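Local coordinates for subtilisin-like protein (Prochloron didemni, PDB 3ZXX), which is probably a serine endopeptidase of the subtilisin (S8) family, represented here by the self-cleaved protease domain of PatA, at residues A[32-37]-A[96-101]; A[241-246]-A[290-295]. One frame throughout, in Å; residues are numbered along the deposited sequence.

Interaction 1: A[32-37]-A[96-101]; sequences AILDGP and LIVPIF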
loop_
_atom_site.group_PDB
_atom_site.type_symbol
_atom_site.label_atom_id
_atom_site.label_comp_id
_atom_site.label_asym_id
_atom_site.label_seq_id
_atom_site.Cartn_x
_atom_site.Cartn_y
_atom_site.Cartn_z
ATOM N N ALA A 32 0.784 2.239 8.153
ATOM C CA ALA A 32 2.043 1.554 8.402
ATOM C C ALA A 32 2.735 1.209 7.089
ATOM O O ALA A 32 2.091 0.703 6.150
ATOM C CB ALA A 32 1.803 0.282 9.212
ATOM N N ILE A 33 4.040 1.470 7.032
ATOM C CA ILE A 33 4.880 1.051 5.900
ATOM C C ILE A 33 5.714 -0.140 6.389
ATOM O O ILE A 33 6.502 -0.003 7.320
ATOM C CB ILE A 33 5.830 2.178 5.425
ATOM C CG1 ILE A 33 5.066 3.467 5.063
ATOM C CG2 ILE A 33 6.688 1.713 4.253
ATOM C CD1 ILE A 33 4.052 3.317 3.937
ATOM N N LEU A 34 5.505 -1.310 5.787
ATOM C CA LEU A 34 6.251 -2.520 6.128
ATOM C C LEU A 34 7.276 -2.768 5.033
ATOM O O LEU A 34 6.923 -3.101 3.895
ATOM C CB LEU A 34 5.305 -3.719 6.249
ATOM C CG LEU A 34 4.685 -3.933 7.620
ATOM C CD1 LEU A 34 3.873 -2.716 8.018
ATOM C CD2 LEU A 34 3.841 -5.209 7.619
ATOM N N ASP A 35 8.546 -2.566 5.357
ATOM C CA ASP A 35 9.571 -2.601 4.321
ATOM C C ASP A 35 10.968 -2.692 4.925
ATOM O O ASP A 35 11.126 -2.883 6.138
ATOM C CB ASP A 35 9.431 -1.339 3.454
ATOM C CG ASP A 35 9.694 -1.602 1.979
ATOM O OD1 ASP A 35 10.685 -2.298 1.683
ATOM O OD2 ASP A 35 8.927 -1.097 1.121
ATOM N N GLY A 36 11.977 -2.560 4.060
ATOM C CA GLY A 36 13.350 -2.330 4.478
ATOM C C GLY A 36 13.559 -0.958 5.097
ATOM O O GLY A 36 12.600 -0.270 5.453
ATOM N N PRO A 37 14.829 -0.553 5.244
ATOM C CA PRO A 37 15.233 0.709 5.846
ATOM C C PRO A 37 14.530 1.911 5.213
ATOM O O PRO A 37 14.284 1.912 4.007
ATOM C CB PRO A 37 16.743 0.755 5.554
ATOM C CG PRO A 37 17.135 -0.669 5.443
ATOM C CD PRO A 37 15.989 -1.331 4.769
ATOM N N LEU A 96 3.586 4.928 10.557
ATOM C CA LEU A 96 4.280 3.927 11.367
ATOM C C LEU A 96 5.274 3.235 10.431
ATOM O O LEU A 96 4.870 2.653 9.436
ATOM C CB LEU A 96 3.285 2.914 11.930
ATOM C CG LEU A 96 2.293 3.422 12.996
ATOM C CD1 LEU A 96 1.088 2.499 13.133
ATOM C CD2 LEU A 96 2.991 3.563 14.349
ATOM N N ILE A 97 6.566 3.342 10.712
ATOM C CA ILE A 97 7.567 2.665 9.893
ATOM C C ILE A 97 7.916 1.369 10.622
ATOM O O ILE A 97 8.389 1.396 11.760
ATOM C CB ILE A 97 8.840 3.518 9.697
ATOM C CG1 ILE A 97 8.507 4.881 9.066
ATOM C CG2 ILE A 97 9.864 2.754 8.877
ATOM C CD1 ILE A 97 7.642 4.816 7.811
ATOM N N VAL A 98 7.635 0.244 9.976
ATOM C CA VAL A 98 7.769 -1.058 10.612
ATOM C C VAL A 98 8.792 -1.868 9.832
ATOM O O VAL A 98 8.557 -2.187 8.655
ATOM C CB VAL A 98 6.418 -1.800 10.629
ATOM C CG1 VAL A 98 6.529 -3.130 11.387
ATOM C CG2 VAL A 98 5.352 -0.919 11.277
ATOM N N PRO A 99 9.930 -2.192 10.469
ATOM C CA PRO A 99 10.891 -3.030 9.771
ATOM C C PRO A 99 10.351 -4.449 9.657
ATOM O O PRO A 99 9.767 -4.963 10.618
ATOM C CB PRO A 99 12.117 -2.998 10.675
ATOM C CG PRO A 99 11.575 -2.752 12.047
ATOM C CD PRO A 99 10.364 -1.882 11.846
ATOM N N ILE A 100 10.503 -5.050 8.481
ATOM C CA ILE A 100 10.195 -6.475 8.316
ATOM C C ILE A 100 11.469 -7.313 8.225
ATOM O O ILE A 100 11.431 -8.451 7.766
ATOM C CB ILE A 100 9.240 -6.745 7.129
ATOM C CG1 ILE A 100 9.832 -6.304 5.780
ATOM C CG2 ILE A 100 7.900 -6.063 7.377
ATOM C CD1 ILE A 100 8.886 -6.600 4.608
ATOM N N PHE A 101 12.578 -6.742 8.702
ATOM C CA PHE A 101 13.891 -7.379 8.715
ATOM C C PHE A 101 14.490 -7.241 10.110
ATOM O O PHE A 101 14.078 -6.377 10.881
ATOM C CB PHE A 101 14.819 -6.682 7.710
ATOM C CG PHE A 101 15.048 -5.231 8.021
ATOM C CD1 PHE A 101 14.146 -4.267 7.595
ATOM C CD2 PHE A 101 16.135 -4.832 8.781
ATOM C CE1 PHE A 101 14.333 -2.930 7.904
ATOM C CE2 PHE A 101 16.346 -3.497 9.073
ATOM C CZ PHE A 101 15.439 -2.544 8.641
#
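Leu34 and Val98 lie side by side on one face of two neighbouring parallel strands and point the same way, Leu34 CD1 resting 3.8 Å from Val98 CB. Ile100 comes to the same leucine across its chain, nearly at a right angle, and sets CG2 3.7 Å from Leu34 CB; its CG1 stands between backbone N and carbonyl carbon (chi1 61°), which puts that branch over the Asp35 carbonyl. On the reverse face Ile97 runs alongside Ile33, Ile97 CD1 lying 4.0 Å from Ile33 CB. Branched aliphatic residues suit a buried sheet with both faces covered. Between the strands Ile33 N bonds to Leu96 O (2.8 Å) and Val98 N to Ile33 O. The strands end at Asp35 and Pro99, yet Ile100 N still bonds to Asp35 O at 3.3 Å. The Phe101 ring turns its edge to that same oxygen, with CD1 3.6 Å from Asp35 O, while CE1 packs obliquely against Gly36 and Pro37. The carboxylate of Asp35, predicted to belong to the charge relay, takes Gly36 N on the anti lone pair of OD1 and is also bonded by Ser68 and Ala69. Strand 127-130 flanks 30-35 on its other edge, helix 110-122 covers Leu34, and helix 71-79 covers Ile33.

Interaction 2: A[241-246]-A[290-295]; sequences ALLLSE and GAFTLL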
loop_
_atom_site.group_PDB
_atom_site.type_symbol
_atom_site.label_atom_id
_atom_site.label_comp_id
_atom_site.label_asym_id
_atom_site.label_seq_id
_atom_site.Cartn_x
_atom_site.Cartn_y
_atom_site.Cartn_z
ATOM N N ALA A 241 -6.223 6.141 2.944
ATOM C CA ALA A 241 -6.061 6.975 4.134
ATOM C C ALA A 241 -6.881 8.259 4.026
ATOM O O ALA A 241 -7.477 8.698 5.001
ATOM C CB ALA A 241 -4.585 7.300 4.358
ATOM N N LEU A 242 -6.939 8.845 2.836
ATOM C CA LEU A 242 -7.737 10.042 2.627
ATOM C C LEU A 242 -9.229 9.752 2.779
ATOM O O LEU A 242 -9.961 10.562 3.353
ATOM C CB LEU A 242 -7.450 10.665 1.263
ATOM C CG LEU A 242 -6.068 11.285 1.045
ATOM C CD1 LEU A 242 -6.001 11.846 -0.381
ATOM C CD2 LEU A 242 -5.732 12.361 2.076
ATOM N N LEU A 243 -9.675 8.610 2.259
ATOM C CA LEU A 243 -11.068 8.167 2.434
ATOM C C LEU A 243 -11.414 7.958 3.910
ATOM O O LEU A 243 -12.469 8.393 4.359
ATOM C CB LEU A 243 -11.345 6.883 1.625
ATOM C CG LEU A 243 -11.346 7.098 0.102
ATOM C CD1 LEU A 243 -11.191 5.784 -0.648
ATOM C CD2 LEU A 243 -12.611 7.831 -0.330
ATOM N N LEU A 244 -10.533 7.303 4.667
ATOM C CA LEU A 244 -10.736 7.148 6.114
ATOM C C LEU A 244 -10.758 8.503 6.803
ATOM O O LEU A 244 -11.560 8.729 7.712
ATOM C CB LEU A 244 -9.622 6.299 6.757
ATOM C CG LEU A 244 -9.556 4.839 6.327
ATOM C CD1 LEU A 244 -8.260 4.210 6.844
ATOM C CD2 LEU A 244 -10.791 4.084 6.798
ATOM N N SER A 245 -9.873 9.403 6.379
ATOM C CA SER A 245 -9.826 10.756 6.972
ATOM C C SER A 245 -11.147 11.513 6.753
ATOM O O SER A 245 -11.595 12.250 7.630
ATOM C CB SER A 245 -8.645 11.556 6.420
ATOM O OG SER A 245 -7.395 10.936 6.725
ATOM N N GLU A 246 -11.785 11.299 5.601
ATOM C CA GLU A 246 -13.091 11.906 5.311
ATOM C C GLU A 246 -14.196 11.282 6.152
ATOM O O GLU A 246 -15.141 11.972 6.545
ATOM C CB GLU A 246 -13.419 11.797 3.819
ATOM C CG GLU A 246 -14.802 12.285 3.392
ATOM C CD GLU A 246 -15.064 13.765 3.593
ATOM O OE1 GLU A 246 -14.157 14.540 3.954
ATOM O OE2 GLU A 246 -16.231 14.165 3.375
ATOM N N GLY A 290 -14.741 8.844 -7.902
ATOM C CA GLY A 290 -15.762 7.819 -7.750
ATOM C C GLY A 290 -15.771 7.195 -6.365
ATOM O O GLY A 290 -16.826 7.012 -5.777
ATOM N N ALA A 291 -14.593 6.897 -5.828
ATOM C CA ALA A 291 -14.490 6.364 -4.470
ATOM C C ALA A 291 -15.090 7.318 -3.435
ATOM O O ALA A 291 -15.802 6.879 -2.530
ATOM C CB ALA A 291 -13.037 6.043 -4.116
ATOM N N PHE A 292 -14.801 8.607 -3.563
ATOM C CA PHE A 292 -15.367 9.599 -2.639
ATOM C C PHE A 292 -16.874 9.737 -2.795
ATOM O O PHE A 292 -17.588 9.928 -1.808
ATOM C CB PHE A 292 -14.705 10.958 -2.809
ATOM C CG PHE A 292 -13.466 11.114 -1.991
ATOM C CD1 PHE A 292 -13.549 11.510 -0.670
ATOM C CD2 PHE A 292 -12.220 10.816 -2.523
ATOM C CE1 PHE A 292 -12.405 11.644 0.102
ATOM C CE2 PHE A 292 -11.075 10.942 -1.752
ATOM C CZ PHE A 292 -11.174 11.361 -0.436
ATOM N N THR A 293 -17.356 9.634 -4.034
ATOM C CA THR A 293 -18.805 9.631 -4.274
ATOM C C THR A 293 -19.476 8.435 -3.578
ATOM O O THR A 293 -20.483 8.597 -2.875
ATOM C CB THR A 293 -19.119 9.634 -5.778
ATOM O OG1 THR A 293 -18.574 10.818 -6.365
ATOM C CG2 THR A 293 -20.617 9.586 -6.033
ATOM N N LEU A 294 -18.917 7.241 -3.755
ATOM C CA LEU A 294 -19.464 6.062 -3.088
ATOM C C LEU A 294 -19.365 6.174 -1.568
ATOM O O LEU A 294 -20.263 5.735 -0.853
ATOM C CB LEU A 294 -18.779 4.783 -3.558
ATOM C CG LEU A 294 -18.947 4.361 -5.016
ATOM C CD1 LEU A 294 -18.467 2.916 -5.159
ATOM C CD2 LEU A 294 -20.380 4.493 -5.507
ATOM N N LEU A 295 -18.282 6.779 -1.079
ATOM C CA LEU A 295 -18.112 6.979 0.355
ATOM C C LEU A 295 -19.298 7.749 0.955
ATOM O O LEU A 295 -19.772 7.413 2.036
ATOM C CB LEU A 295 -16.809 7.717 0.655
ATOM C CG LEU A 295 -16.442 7.848 2.142
ATOM C CD1 LEU A 295 -16.062 6.491 2.704
ATOM C CD2 LEU A 295 -15.308 8.827 2.334
#
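Two roughly parallel helices of the subtilase domain pack here, the long helix 229-249 against the short helix 288-295 near the end of the modelled chain; the segment axes come within 10.7 Å and cross at -28°. Leu243 and Phe292 carry much of the contact. The CD2 methyl of Leu243 sits over the middle of one ring face, 3.5 Å from the Phe292 ring centroid and only 3° off the normal, a CH-pi contact in which all six ring carbons are almost equally near. The other branch, Leu243 CD1, reaches the small Ala291 CB, which points toward the other helix, at 3.9 Å. Glu246 brings aliphatic carbon to the ring's edge, CB lying 3.9 Å from Phe292 CE1. Its chain then bends at chi2, carrying the carboxylate off to a salt bridge with Arg249, so a polar residue lends its methylenes to the interface. Leu295, with CG anti to the backbone N (chi1 -173°), extends CD2 to 3.7 Å from Glu246 CG and 3.5 Å from Leu243 O. An alanine in place of Phe292 would remove the ring and is likely to leave the Leu243 methyl without its aromatic cover and open a gap beside Glu246. This is apolar helix-helix packing in the subtilase alpha/beta fold, joining the helix that begins beside the predicted nucleophile Ser230 to the C-terminal helix 288-295.

Interaction 1 belongs to the central parallel sheet and interaction 2 to helices packed outside it, on opposite sides of the chain's centre; their own centres are 25 Å apart and their nearest atoms about 8 Å, without touching. Strand 127-130 lies between them: it pairs with strand 30-35, and its Ile127 also receives Ala241 and Leu244 of helix 229-249. The predicted charge relay ties them further. Asp35 lies in interaction 1, its side chain about 6 Å from that of His70 and about 7 Å from that of Ser230. Ser230 stands near the start of helix 229-249, whose later turns form interaction 2, away from the annotated sites.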